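Local coordinates for protein catalase (Bacillus pumilus, PDB 4QOL) that breaks down hydrogen peroxide to water and oxygen at a haem group, and also shows peroxidase-like reactivity toward phenolic substrates, at residues L132-I137 with L178-S183; T171-H176 with D280-W285; D110-A115 with E185-N190. All coordinates share one frame; numbering follows the deposited sequence.

Contact 1 of 3, residues L132-I137 with L178-S183. With HEM (protoporphyrin IX containing Fe), chain E.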
loop_
_atom_site.group_PDB
_atom_site.type_symbol
_atom_site.label_atom_id
_atom_site.label_comp_id
_atom_site.label_asym_id
_atom_site.label_seq_id
_atom_site.Cartn_x
_atom_site.Cartn_y
_atom_site.Cartn_z
ATOM N N LEU A 132 -29.517 13.510 -11.058
ATOM C CA LEU A 132 -30.351 14.448 -10.361
ATOM C C LEU A 132 -29.593 15.795 -10.126
ATOM O O LEU A 132 -28.402 15.802 -9.859
ATOM C CB LEU A 132 -30.834 13.871 -9.025
ATOM C CG LEU A 132 -31.439 12.488 -9.140
ATOM C CD1 LEU A 132 -31.827 11.978 -7.770
ATOM C CD2 LEU A 132 -32.675 12.478 -10.046
ATOM N N PRO A 133 -30.320 16.899 -10.109
ATOM C CA PRO A 133 -29.627 18.210 -10.146
ATOM C C PRO A 133 -29.344 18.891 -8.810
ATOM O O PRO A 133 -28.736 20.053 -8.812
ATOM C CB PRO A 133 -30.587 19.101 -10.956
ATOM C CG PRO A 133 -31.912 18.564 -10.586
ATOM C CD PRO A 133 -31.713 17.050 -10.522
ATOM N N ILE A 134 -29.706 18.238 -7.724
ATOM C CA ILE A 134 -29.464 18.701 -6.362
ATOM C C ILE A 134 -28.863 17.612 -5.526
ATOM O O ILE A 134 -28.636 16.511 -5.996
ATOM C CB ILE A 134 -30.741 19.205 -5.699
ATOM C CG1 ILE A 134 -31.825 18.147 -5.781
ATOM C CG2 ILE A 134 -31.248 20.446 -6.395
ATOM C CD1 ILE A 134 -32.965 18.456 -4.914
ATOM N N PHE A 135 -28.576 17.908 -4.266
ATOM C CA PHE A 135 -28.050 16.922 -3.366
ATOM C C PHE A 135 -28.783 16.896 -2.028
ATOM O O PHE A 135 -29.559 17.788 -1.713
ATOM C CB PHE A 135 -26.531 17.139 -3.144
ATOM C CG PHE A 135 -25.778 15.899 -2.962
ATOM C CD1 PHE A 135 -25.735 14.966 -3.960
ATOM C CD2 PHE A 135 -25.093 15.637 -1.786
ATOM C CE1 PHE A 135 -25.083 13.756 -3.802
ATOM C CE2 PHE A 135 -24.392 14.456 -1.612
ATOM C CZ PHE A 135 -24.334 13.537 -2.640
ATOM N N PHE A 136 -28.459 15.887 -1.228
ATOM C CA PHE A 136 -29.122 15.647 0.073
ATOM C C PHE A 136 -28.671 16.626 1.171
ATOM O O PHE A 136 -29.391 16.907 2.098
ATOM C CB PHE A 136 -28.740 14.261 0.636
ATOM C CG PHE A 136 -29.001 13.100 -0.270
ATOM C CD1 PHE A 136 -28.015 12.671 -1.166
ATOM C CD2 PHE A 136 -30.174 12.388 -0.154
ATOM C CE1 PHE A 136 -28.204 11.577 -1.949
ATOM C CE2 PHE A 136 -30.379 11.279 -0.957
ATOM C CZ PHE A 136 -29.375 10.877 -1.846
ATOM N N ILE A 137 -27.459 17.158 1.017
ATOM C CA ILE A 137 -26.752 17.911 2.049
ATOM C C ILE A 137 -26.052 19.080 1.370
ATOM O O ILE A 137 -25.962 19.106 0.170
ATOM C CB ILE A 137 -25.712 17.066 2.810
ATOM C CG1 ILE A 137 -24.710 16.378 1.872
ATOM C CG2 ILE A 137 -26.397 16.044 3.724
ATOM C CD1 ILE A 137 -23.498 15.810 2.580
ATOM N N LEU A 178 -34.894 14.175 -1.693
ATOM C CA LEU A 178 -35.680 12.947 -1.499
ATOM C C LEU A 178 -36.955 12.980 -2.349
ATOM O O LEU A 178 -37.488 11.970 -2.833
ATOM C CB LEU A 178 -36.020 12.781 -0.057
ATOM C CG LEU A 178 -34.799 12.568 0.836
ATOM C CD1 LEU A 178 -35.200 12.587 2.304
ATOM C CD2 LEU A 178 -34.173 11.222 0.521
ATOM N N THR A 179 -37.455 14.185 -2.599
ATOM C CA THR A 179 -38.607 14.365 -3.484
ATOM C C THR A 179 -38.331 14.046 -4.971
ATOM O O THR A 179 -39.259 13.645 -5.703
ATOM C CB THR A 179 -39.173 15.796 -3.325
ATOM O OG1 THR A 179 -39.491 15.999 -1.932
ATOM C CG2 THR A 179 -40.383 16.042 -4.186
ATOM N N TRP A 180 -37.060 14.166 -5.402
ATOM C CA TRP A 180 -36.633 13.644 -6.685
ATOM C C TRP A 180 -36.277 12.160 -6.671
ATOM O O TRP A 180 -36.691 11.432 -7.541
ATOM C CB TRP A 180 -35.363 14.422 -7.186
ATOM C CG TRP A 180 -35.544 15.773 -7.635
ATOM C CD1 TRP A 180 -35.786 16.890 -6.866
ATOM C CD2 TRP A 180 -35.413 16.253 -8.981
ATOM N NE1 TRP A 180 -35.789 17.965 -7.629
ATOM C CE2 TRP A 180 -35.604 17.625 -8.940
ATOM C CE3 TRP A 180 -35.215 15.646 -10.210
ATOM C CZ2 TRP A 180 -35.553 18.443 -10.087
ATOM C CZ3 TRP A 180 -35.175 16.471 -11.354
ATOM C CH2 TRP A 180 -35.339 17.821 -11.274
ATOM N N LEU A 181 -35.489 11.758 -5.676
ATOM C CA LEU A 181 -34.987 10.381 -5.562
ATOM C C LEU A 181 -36.112 9.357 -5.430
ATOM O O LEU A 181 -35.954 8.218 -5.906
ATOM C CB LEU A 181 -34.082 10.264 -4.356
ATOM C CG LEU A 181 -33.349 8.930 -4.212
ATOM C CD1 LEU A 181 -32.500 8.573 -5.425
ATOM C CD2 LEU A 181 -32.476 8.952 -2.933
ATOM N N PHE A 182 -37.252 9.734 -4.800
ATOM C CA PHE A 182 -38.324 8.733 -4.662
ATOM C C PHE A 182 -39.413 8.912 -5.712
ATOM O O PHE A 182 -40.390 8.184 -5.692
ATOM C CB PHE A 182 -38.848 8.702 -3.227
ATOM C CG PHE A 182 -37.949 8.003 -2.305
ATOM C CD1 PHE A 182 -38.058 6.641 -2.135
ATOM C CD2 PHE A 182 -36.929 8.660 -1.658
ATOM C CE1 PHE A 182 -37.188 5.957 -1.320
ATOM C CE2 PHE A 182 -36.065 7.965 -0.799
ATOM C CZ PHE A 182 -36.219 6.628 -0.605
ATOM N N SER A 183 -39.211 9.831 -6.667
ATOM C CA SER A 183 -39.906 9.703 -7.998
ATOM C C SER A 183 -39.354 8.519 -8.727
ATOM O O SER A 183 -38.386 7.879 -8.259
ATOM C CB SER A 183 -39.766 10.944 -8.870
ATOM O OG SER A 183 -38.492 11.039 -9.504
HETATM C CHA HEM E . -17.144 9.432 -6.600
HETATM C CHB HEM E . -16.621 11.988 -2.511
HETATM C CHC HEM E . -20.697 14.584 -3.712
HETATM C CHD HEM E . -20.638 12.435 -8.055
HETATM C C1A HEM E . -16.681 9.881 -5.373
HETATM C C2A HEM E . -15.577 9.331 -4.647
HETATM C C3A HEM E . -15.431 10.053 -3.503
HETATM C C4A HEM E . -16.430 11.043 -3.519
HETATM C CMA HEM E . -14.409 9.997 -2.406
HETATM C CAA HEM E . -14.731 8.197 -5.131
HETATM C CBA HEM E . -13.898 8.762 -6.300
HETATM C CGA HEM E . -12.870 7.803 -6.770
HETATM O O1A HEM E . -12.310 8.034 -7.861
HETATM O O2A HEM E . -12.492 6.848 -6.053
HETATM C C1B HEM E . -17.724 12.887 -2.523
HETATM C C2B HEM E . -17.956 13.814 -1.458
HETATM C C3B HEM E . -19.087 14.528 -1.759
HETATM C C4B HEM E . -19.544 14.072 -3.080
HETATM C CMB HEM E . -17.081 13.951 -0.239
HETATM C CAB HEM E . -19.729 15.615 -1.018
HETATM C CBB HEM E . -19.054 16.223 -0.039
HETATM C C1C HEM E . -21.029 14.220 -5.017
HETATM C C2C HEM E . -21.871 14.953 -5.821
HETATM C C3C HEM E . -21.873 14.333 -7.033
HETATM C C4C HEM E . -20.961 13.252 -7.005
HETATM C CMC HEM E . -22.690 16.135 -5.349
HETATM C CAC HEM E . -22.524 14.807 -8.207
HETATM C CBC HEM E . -22.739 16.109 -8.299
HETATM C C1D HEM E . -19.654 11.439 -7.956
HETATM C C2D HEM E . -19.390 10.522 -9.065
HETATM C C3D HEM E . -18.445 9.659 -8.677
HETATM C C4D HEM E . -18.120 10.068 -7.314
HETATM C CMD HEM E . -20.121 10.591 -10.372
HETATM C CAD HEM E . -17.824 8.539 -9.473
HETATM C CBD HEM E . -16.748 9.193 -10.369
HETATM C CGD HEM E . -16.187 8.050 -11.163
HETATM O O1D HEM E . -16.811 7.706 -12.160
HETATM O O2D HEM E . -15.122 7.466 -10.827
HETATM N NA HEM E . -17.197 10.977 -4.675
HETATM N NB HEM E . -18.691 13.098 -3.436
HETATM N NC HEM E . -20.417 13.232 -5.757
HETATM N ND HEM E . -18.877 11.146 -6.919
HETATM FE FE HEM E . -18.793 12.085 -5.248
#
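With CG anti to its carbonyl carbon (chi1 -72°), Trp180 reaches from the last turn of helix 175-181 toward Pro133, while Leu181, its CG anti to the backbone N (chi1 -173°), spreads its two methyls between Leu132 and Phe136. Pro133 lies over one face of the indole in a CH-pi contact: its CD is 3.7 Å from the centroid of the Trp180 six-membered ring and 14° off the ring normal. Ile134 shares that face, its CD1 crossing to 3.8 Å from Trp180 CD1. Leu132 runs past the indole in the opposite direction, CD2 4.1 Å from Trp180 CE3. At the other end Phe136 offers a ring edge, with CE2 3.7 Å from Leu181 CD2 and 4.1 Å from Leu178 CD2. The contact is wholly apolar, with no hydrogen bond between the segments. Where the helix ends, Ser183 OG donates to Trp180 O (2.7 Å), in the carbonyl plane. The packing carries through to the cofactor: Phe136 CD1 sits over the centre of the ring of Phe135, which lines the haem pocket, and the opposite face takes the haem methyl, with CMC 3.5 Å from Phe135 CD1. The loop, leaving strand 123-130, is thus wedged between haem and helix 175-181; Met146 of helix 143-150 touches Phe135 and Phe136, and Met168 of helix 161-169 meets Phe136 and Leu178.

Contact 2 of 3, residues T171-H176 with D280-W285; sequences TPESTH and DPTKTW
His176, in the first part of helix 175-181, binds a type I beta turn from Asp280 to Lys283, overlaid by an Asx turn in which Asp280 OD1 accepts from Thr282 N. Its CG stands anti to the backbone N (chi1 -167°), which carries the ring edge to the turn: ND1 donates to Thr282 O at 2.9 Å and 156°, with the acceptor close to the imidazole plane. Next to it Thr282 CG2 packs on Glu173 O (3.3 Å), a van der Waals contact. Two margins are looser. At the Glu173 end the carboxylate leads away from the turn, and a water donates to Thr282 OG1 (2.8 Å) and only weakly to Glu173 O. At the other end the partly exposed Thr284 keeps its OG1 4.1 Å from His176 CE1. With an alanine at Thr282, the water and Asp280 OD1 would probably each lose a hydroxyl partner, and a gap would open beside Glu173 O. Within the turn, Thr282 OG1 and N reach Asp280 OD1 from the same face of the carboxylate. Lys283 NZ, which also donates to Pro419 O, makes a salt bridge to Asp280 OD2 at 3.0 Å, from 45° above the carboxylate plane.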
loop_
_atom_site.group_PDB
_atom_site.type_symbol
_atom_site.label_atom_id
_atom_site.label_comp_id
_atom_site.label_asym_id
_atom_site.label_seq_id
_atom_site.Cartn_x
_atom_site.Cartn_y
_atom_site.Cartn_z
ATOM N N THR A 171 -31.910 15.936 9.026
ATOM C CA THR A 171 -31.143 16.743 8.057
ATOM C C THR A 171 -32.163 17.197 7.049
ATOM O O THR A 171 -32.172 16.804 5.887
ATOM C CB THR A 171 -30.044 15.871 7.430
ATOM O OG1 THR A 171 -29.269 15.295 8.491
ATOM C CG2 THR A 171 -29.149 16.645 6.509
ATOM N N PRO A 172 -33.069 18.148 7.494
ATOM C CA PRO A 172 -34.230 18.514 6.667
ATOM C C PRO A 172 -33.877 19.234 5.357
ATOM O O PRO A 172 -34.691 19.277 4.445
ATOM C CB PRO A 172 -35.047 19.437 7.594
ATOM C CG PRO A 172 -34.007 19.964 8.573
ATOM C CD PRO A 172 -33.101 18.773 8.807
ATOM N N GLU A 173 -32.641 19.713 5.192
ATOM C CA GLU A 173 -32.233 20.161 3.870
ATOM C C GLU A 173 -32.273 19.064 2.771
ATOM O O GLU A 173 -32.186 19.393 1.574
ATOM C CB GLU A 173 -30.850 20.823 3.946
ATOM C CG GLU A 173 -29.702 19.901 4.351
ATOM C CD GLU A 173 -29.395 20.037 5.824
ATOM O OE1 GLU A 173 -30.356 19.985 6.677
ATOM O OE2 GLU A 173 -28.207 20.144 6.166
ATOM N N SER A 174 -32.402 17.799 3.193
ATOM C CA SER A 174 -32.495 16.664 2.285
ATOM C C SER A 174 -33.864 16.524 1.605
ATOM O O SER A 174 -34.039 15.734 0.684
ATOM C CB SER A 174 -32.222 15.353 3.061
ATOM O OG SER A 174 -33.216 15.059 4.086
ATOM N N THR A 175 -34.838 17.331 2.040
ATOM C CA THR A 175 -36.231 17.126 1.617
ATOM C C THR A 175 -36.417 17.294 0.094
ATOM O O THR A 175 -37.150 16.506 -0.554
ATOM C CB THR A 175 -37.157 18.115 2.380
ATOM O OG1 THR A 175 -36.960 17.959 3.790
ATOM C CG2 THR A 175 -38.548 17.868 2.072
ATOM N N HIS A 176 -35.805 18.315 -0.494
ATOM C CA HIS A 176 -35.866 18.470 -1.940
ATOM C C HIS A 176 -35.276 17.242 -2.677
ATOM O O HIS A 176 -35.933 16.668 -3.558
ATOM C CB HIS A 176 -35.191 19.788 -2.357
ATOM C CG HIS A 176 -35.460 20.191 -3.778
ATOM N ND1 HIS A 176 -34.736 21.199 -4.408
ATOM C CD2 HIS A 176 -36.384 19.774 -4.671
ATOM C CE1 HIS A 176 -35.174 21.331 -5.644
ATOM N NE2 HIS A 176 -36.171 20.472 -5.830
ATOM N N ASP A 280 -26.338 27.063 -2.678
ATOM C CA ASP A 280 -26.838 25.940 -1.917
ATOM C C ASP A 280 -27.211 24.766 -2.854
ATOM O O ASP A 280 -28.147 24.884 -3.620
ATOM C CB ASP A 280 -28.131 26.401 -1.156
ATOM C CG ASP A 280 -28.764 25.313 -0.281
ATOM O OD1 ASP A 280 -28.293 24.153 -0.284
ATOM O OD2 ASP A 280 -29.811 25.603 0.384
ATOM N N PRO A 281 -26.465 23.630 -2.798
ATOM C CA PRO A 281 -26.694 22.550 -3.773
ATOM C C PRO A 281 -27.950 21.692 -3.474
ATOM O O PRO A 281 -28.208 20.788 -4.226
ATOM C CB PRO A 281 -25.424 21.727 -3.655
ATOM C CG PRO A 281 -25.072 21.839 -2.208
ATOM C CD PRO A 281 -25.451 23.274 -1.810
ATOM N N THR A 282 -28.731 22.054 -2.471
ATOM C CA THR A 282 -30.065 21.542 -2.292
ATOM C C THR A 282 -31.109 22.355 -3.083
ATOM O O THR A 282 -32.286 22.037 -3.040
ATOM C CB THR A 282 -30.538 21.486 -0.832
ATOM O OG1 THR A 282 -30.724 22.822 -0.338
ATOM C CG2 THR A 282 -29.593 20.686 0.004
ATOM N N LYS A 283 -30.657 23.373 -3.852
ATOM C CA LYS A 283 -31.519 24.242 -4.639
ATOM C C LYS A 283 -31.240 24.084 -6.126
ATOM O O LYS A 283 -30.072 23.988 -6.543
ATOM C CB LYS A 283 -31.271 25.727 -4.275
ATOM C CG LYS A 283 -31.453 26.045 -2.816
ATOM C CD LYS A 283 -32.928 25.982 -2.431
ATOM C CE LYS A 283 -33.197 26.284 -0.972
ATOM N NZ LYS A 283 -32.760 25.161 -0.095
ATOM N N THR A 284 -32.279 24.226 -6.935
ATOM C CA THR A 284 -32.179 24.509 -8.379
ATOM C C THR A 284 -32.489 25.981 -8.646
ATOM O O THR A 284 -32.955 26.722 -7.758
ATOM C CB THR A 284 -33.145 23.683 -9.201
ATOM O OG1 THR A 284 -34.489 23.880 -8.736
ATOM C CG2 THR A 284 -32.789 22.206 -9.094
ATOM N N TRP A 285 -32.160 26.393 -9.871
ATOM C CA TRP A 285 -32.549 27.710 -10.347
ATOM C C TRP A 285 -33.692 27.556 -11.299
ATOM O O TRP A 285 -33.667 26.714 -12.216
ATOM C CB TRP A 285 -31.374 28.393 -11.109
ATOM C CG TRP A 285 -30.121 28.634 -10.379
ATOM C CD1 TRP A 285 -29.899 28.632 -9.049
ATOM C CD2 TRP A 285 -28.882 29.055 -11.004
ATOM N NE1 TRP A 285 -28.572 28.965 -8.791
ATOM C CE2 TRP A 285 -27.932 29.249 -9.986
ATOM C CE3 TRP A 285 -28.501 29.264 -12.346
ATOM C CZ2 TRP A 285 -26.566 29.610 -10.255
ATOM C CZ3 TRP A 285 -27.222 29.618 -12.624
ATOM C CH2 TRP A 285 -26.241 29.813 -11.581
HETATM O O HOH W 1 -32.521 22.849 1.870
#

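Contact 3 of 3, residues D110-A115 with E185-N190; sequences DPRGFA and EGIPAN. With HEM (protoporphyrin IX containing Fe), chain E.
The backbones join at one hydrogen bond, Asp110 N to Gly186 O (2.9 Å, 165°), and then diverge from a CA separation of 5.5 Å between Asp110 and Gly186. A water bridges the junction, donating to both Asp110 O (2.8 Å) and Glu185 O (2.7 Å). Arg112 supplies the main side-chain contact. Its chain bends at chi2 (53°), and Pro188 CD sits over one face of the guanidinium, toward its rim, 3.7 Å from Arg112 NE; Ile187 CA lies over the same face. The rotation of the group is fixed by carbonyls of its own loop. NH1 folds back to donate to Asp110 O (2.8 Å, 145°), an acceptor almost in the guanidinium plane, and also binds Leu108 O, while NH2 binds Glu106 O, so that the buried positive charge is probably spread over several carbonyl dipoles. NH1 comes near Gly186 O as well, but at too poor an angle for a hydrogen bond, which leaves Asp110 N to bind that carbonyl across the contact. From here the chain enters strand 113-120 of the antiparallel beta-barrel at the core of the catalase fold, pairing with strands 88-96 and 123-130. The strand begins against the cofactor: Gly113 CA is 3.4 Å from haem CMD. Ala115 CB comes to 3.9 Å from the propionate atom O1D of the haem. Phe114 instead stacks on Trp218 and meets Trp259 edge-to-face. The CB of Asp110 points away from segment 185-190, and OD2 accepts from the backbone N of Val98 and of Ile99.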
loop_
_atom_site.group_PDB
_atom_site.type_symbol
_atom_site.label_atom_id
_atom_site.label_comp_id
_atom_site.label_asym_id
_atom_site.label_seq_id
_atom_site.Cartn_x
_atom_site.Cartn_y
_atom_site.Cartn_z
ATOM N N ASP A 110 -31.154 5.001 -6.572
ATOM C CA ASP A 110 -29.894 5.743 -6.254
ATOM C C ASP A 110 -29.841 6.900 -7.227
ATOM O O ASP A 110 -30.252 6.740 -8.371
ATOM C CB ASP A 110 -28.645 4.849 -6.505
ATOM C CG ASP A 110 -27.760 4.600 -5.259
ATOM O OD1 ASP A 110 -28.001 5.128 -4.143
ATOM O OD2 ASP A 110 -26.860 3.661 -5.358
ATOM N N PRO A 111 -29.204 8.014 -6.836
ATOM C CA PRO A 111 -28.638 8.880 -7.921
ATOM C C PRO A 111 -27.731 8.056 -8.827
ATOM O O PRO A 111 -27.258 6.974 -8.432
ATOM C CB PRO A 111 -27.856 9.913 -7.165
ATOM C CG PRO A 111 -28.306 9.803 -5.754
ATOM C CD PRO A 111 -28.616 8.374 -5.547
ATOM N N ARG A 112 -27.585 8.498 -10.052
ATOM C CA ARG A 112 -26.559 7.991 -10.903
ATOM C C ARG A 112 -25.459 9.003 -11.129
ATOM O O ARG A 112 -25.732 10.172 -11.423
ATOM C CB ARG A 112 -27.158 7.631 -12.262
ATOM C CG ARG A 112 -27.598 6.156 -12.425
ATOM C CD ARG A 112 -28.531 5.655 -11.351
ATOM N NE ARG A 112 -28.931 4.226 -11.549
ATOM C CZ ARG A 112 -29.682 3.587 -10.675
ATOM N NH1 ARG A 112 -30.117 4.205 -9.605
ATOM N NH2 ARG A 112 -29.981 2.315 -10.844
ATOM N N GLY A 113 -24.219 8.518 -11.084
ATOM C CA GLY A 113 -23.089 9.373 -11.465
ATOM C C GLY A 113 -22.993 9.572 -12.944
ATOM O O GLY A 113 -23.317 8.685 -13.730
ATOM N N PHE A 114 -22.471 10.716 -13.293
ATOM C CA PHE A 114 -22.370 11.193 -14.658
ATOM C C PHE A 114 -21.113 12.057 -14.693
ATOM O O PHE A 114 -21.139 13.269 -14.556
ATOM C CB PHE A 114 -23.619 12.015 -14.999
ATOM C CG PHE A 114 -23.862 12.225 -16.471
ATOM C CD1 PHE A 114 -22.870 12.667 -17.328
ATOM C CD2 PHE A 114 -25.143 12.035 -16.983
ATOM C CE1 PHE A 114 -23.133 12.884 -18.684
ATOM C CE2 PHE A 114 -25.421 12.252 -18.314
ATOM C CZ PHE A 114 -24.412 12.682 -19.177
ATOM N N ALA A 115 -19.968 11.384 -14.859
ATOM C CA ALA A 115 -18.632 12.018 -14.722
ATOM C C ALA A 115 -17.966 12.157 -16.077
ATOM O O ALA A 115 -17.793 11.166 -16.764
ATOM C CB ALA A 115 -17.740 11.179 -13.795
ATOM N N GLU A 185 -37.635 8.623 -11.123
ATOM C CA GLU A 185 -36.298 8.966 -11.656
ATOM C C GLU A 185 -35.175 8.479 -10.704
ATOM O O GLU A 185 -34.007 8.460 -11.105
ATOM C CB GLU A 185 -36.146 10.485 -11.930
ATOM C CG GLU A 185 -35.004 10.769 -12.883
ATOM C CD GLU A 185 -34.936 12.235 -13.321
ATOM O OE1 GLU A 185 -35.931 12.972 -13.199
ATOM O OE2 GLU A 185 -33.902 12.623 -13.856
ATOM N N GLY A 186 -35.533 8.000 -9.499
ATOM C CA GLY A 186 -34.598 7.282 -8.676
ATOM C C GLY A 186 -34.085 5.955 -9.230
ATOM O O GLY A 186 -33.053 5.471 -8.775
ATOM N N ILE A 187 -34.738 5.440 -10.281
ATOM C CA ILE A 187 -34.272 4.300 -11.022
ATOM C C ILE A 187 -34.338 4.581 -12.520
ATOM O O ILE A 187 -35.297 4.192 -13.199
ATOM C CB ILE A 187 -35.054 3.007 -10.718
ATOM C CG1 ILE A 187 -35.319 2.856 -9.220
ATOM C CG2 ILE A 187 -34.263 1.813 -11.278
ATOM C CD1 ILE A 187 -36.105 1.633 -8.834
ATOM N N PRO A 188 -33.329 5.263 -13.078
ATOM C CA PRO A 188 -33.226 5.372 -14.512
ATOM C C PRO A 188 -33.278 4.030 -15.249
ATOM O O PRO A 188 -32.796 3.051 -14.736
ATOM C CB PRO A 188 -31.862 6.095 -14.737
ATOM C CG PRO A 188 -31.663 6.846 -13.441
ATOM C CD PRO A 188 -32.191 5.874 -12.382
ATOM N N ALA A 189 -33.834 4.025 -16.486
ATOM C CA ALA A 189 -33.955 2.770 -17.199
ATOM C C ALA A 189 -32.590 2.195 -17.555
ATOM O O ALA A 189 -32.424 0.932 -17.682
ATOM C CB ALA A 189 -34.805 2.937 -18.441
ATOM N N ASN A 190 -31.661 3.101 -17.827
ATOM C CA ASN A 190 -30.291 2.760 -18.146
ATOM C C ASN A 190 -29.466 4.103 -18.149
ATOM O O ASN A 190 -29.985 5.128 -17.778
ATOM C CB ASN A 190 -30.235 2.035 -19.509
ATOM C CG ASN A 190 -30.861 2.845 -20.620
ATOM O OD1 ASN A 190 -30.421 3.962 -20.905
ATOM N ND2 ASN A 190 -31.907 2.288 -21.294
HETATM C CHA HEM E . -17.144 9.432 -6.600
HETATM C CHB HEM E . -16.621 11.988 -2.511
HETATM C CHC HEM E . -20.697 14.584 -3.712
HETATM C CHD HEM E . -20.638 12.435 -8.055
HETATM C C1A HEM E . -16.681 9.881 -5.373
HETATM C C2A HEM E . -15.577 9.331 -4.647
HETATM C C3A HEM E . -15.431 10.053 -3.503
HETATM C C4A HEM E . -16.430 11.043 -3.519
HETATM C CMA HEM E . -14.409 9.997 -2.406
HETATM C CAA HEM E . -14.731 8.197 -5.131
HETATM C CBA HEM E . -13.898 8.762 -6.300
HETATM C CGA HEM E . -12.870 7.803 -6.770
HETATM O O1A HEM E . -12.310 8.034 -7.861
HETATM O O2A HEM E . -12.492 6.848 -6.053
HETATM C C1B HEM E . -17.724 12.887 -2.523
HETATM C C2B HEM E . -17.956 13.814 -1.458
HETATM C C3B HEM E . -19.087 14.528 -1.759
HETATM C C4B HEM E . -19.544 14.072 -3.080
HETATM C CMB HEM E . -17.081 13.951 -0.239
HETATM C CAB HEM E . -19.729 15.615 -1.018
HETATM C CBB HEM E . -19.054 16.223 -0.039
HETATM C C1C HEM E . -21.029 14.220 -5.017
HETATM C C2C HEM E . -21.871 14.953 -5.821
HETATM C C3C HEM E . -21.873 14.333 -7.033
HETATM C C4C HEM E . -20.961 13.252 -7.005
HETATM C CMC HEM E . -22.690 16.135 -5.349
HETATM C CAC HEM E . -22.524 14.807 -8.207
HETATM C CBC HEM E . -22.739 16.109 -8.299
HETATM C C1D HEM E . -19.654 11.439 -7.956
HETATM C C2D HEM E . -19.390 10.522 -9.065
HETATM C C3D HEM E . -18.445 9.659 -8.677
HETATM C C4D HEM E . -18.120 10.068 -7.314
HETATM C CMD HEM E . -20.121 10.591 -10.372
HETATM C CAD HEM E . -17.824 8.539 -9.473
HETATM C CBD HEM E . -16.748 9.193 -10.369
HETATM C CGD HEM E . -16.187 8.050 -11.163
HETATM O O1D HEM E . -16.811 7.706 -12.160
HETATM O O2D HEM E . -15.122 7.466 -10.827
HETATM N NA HEM E . -17.197 10.977 -4.675
HETATM N NB HEM E . -18.691 13.098 -3.436
HETATM N NC HEM E . -20.417 13.232 -5.757
HETATM N ND HEM E . -18.877 11.146 -6.919
HETATM FE FE HEM E . -18.793 12.085 -5.248
HETATM O O HOH W 2 -31.556 8.648 -9.904
#

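In the fold
Contacts 1 and 2 lie side by side, their centres 8 Å apart, and share helix 175-181. They are joined by a probable hydrogen bond from Phe135 N to Pro281 O (2.9 Å) and by packing of Ile134 CD1 on His176. Contact 3, centred 11 Å from contact 1, meets it through Leu181, whose CD1 is 3.6 Å from Pro111 N. Contacts 1 and 3 both reach the haem, at different ring methyls: Phe135 touches CMC and Gly113 touches CMD. Contact 2 stands farther back, the Thr282 side chain about 10 Å from the haem, and it does not touch contact 3, the nearest atoms being about 10 Å apart.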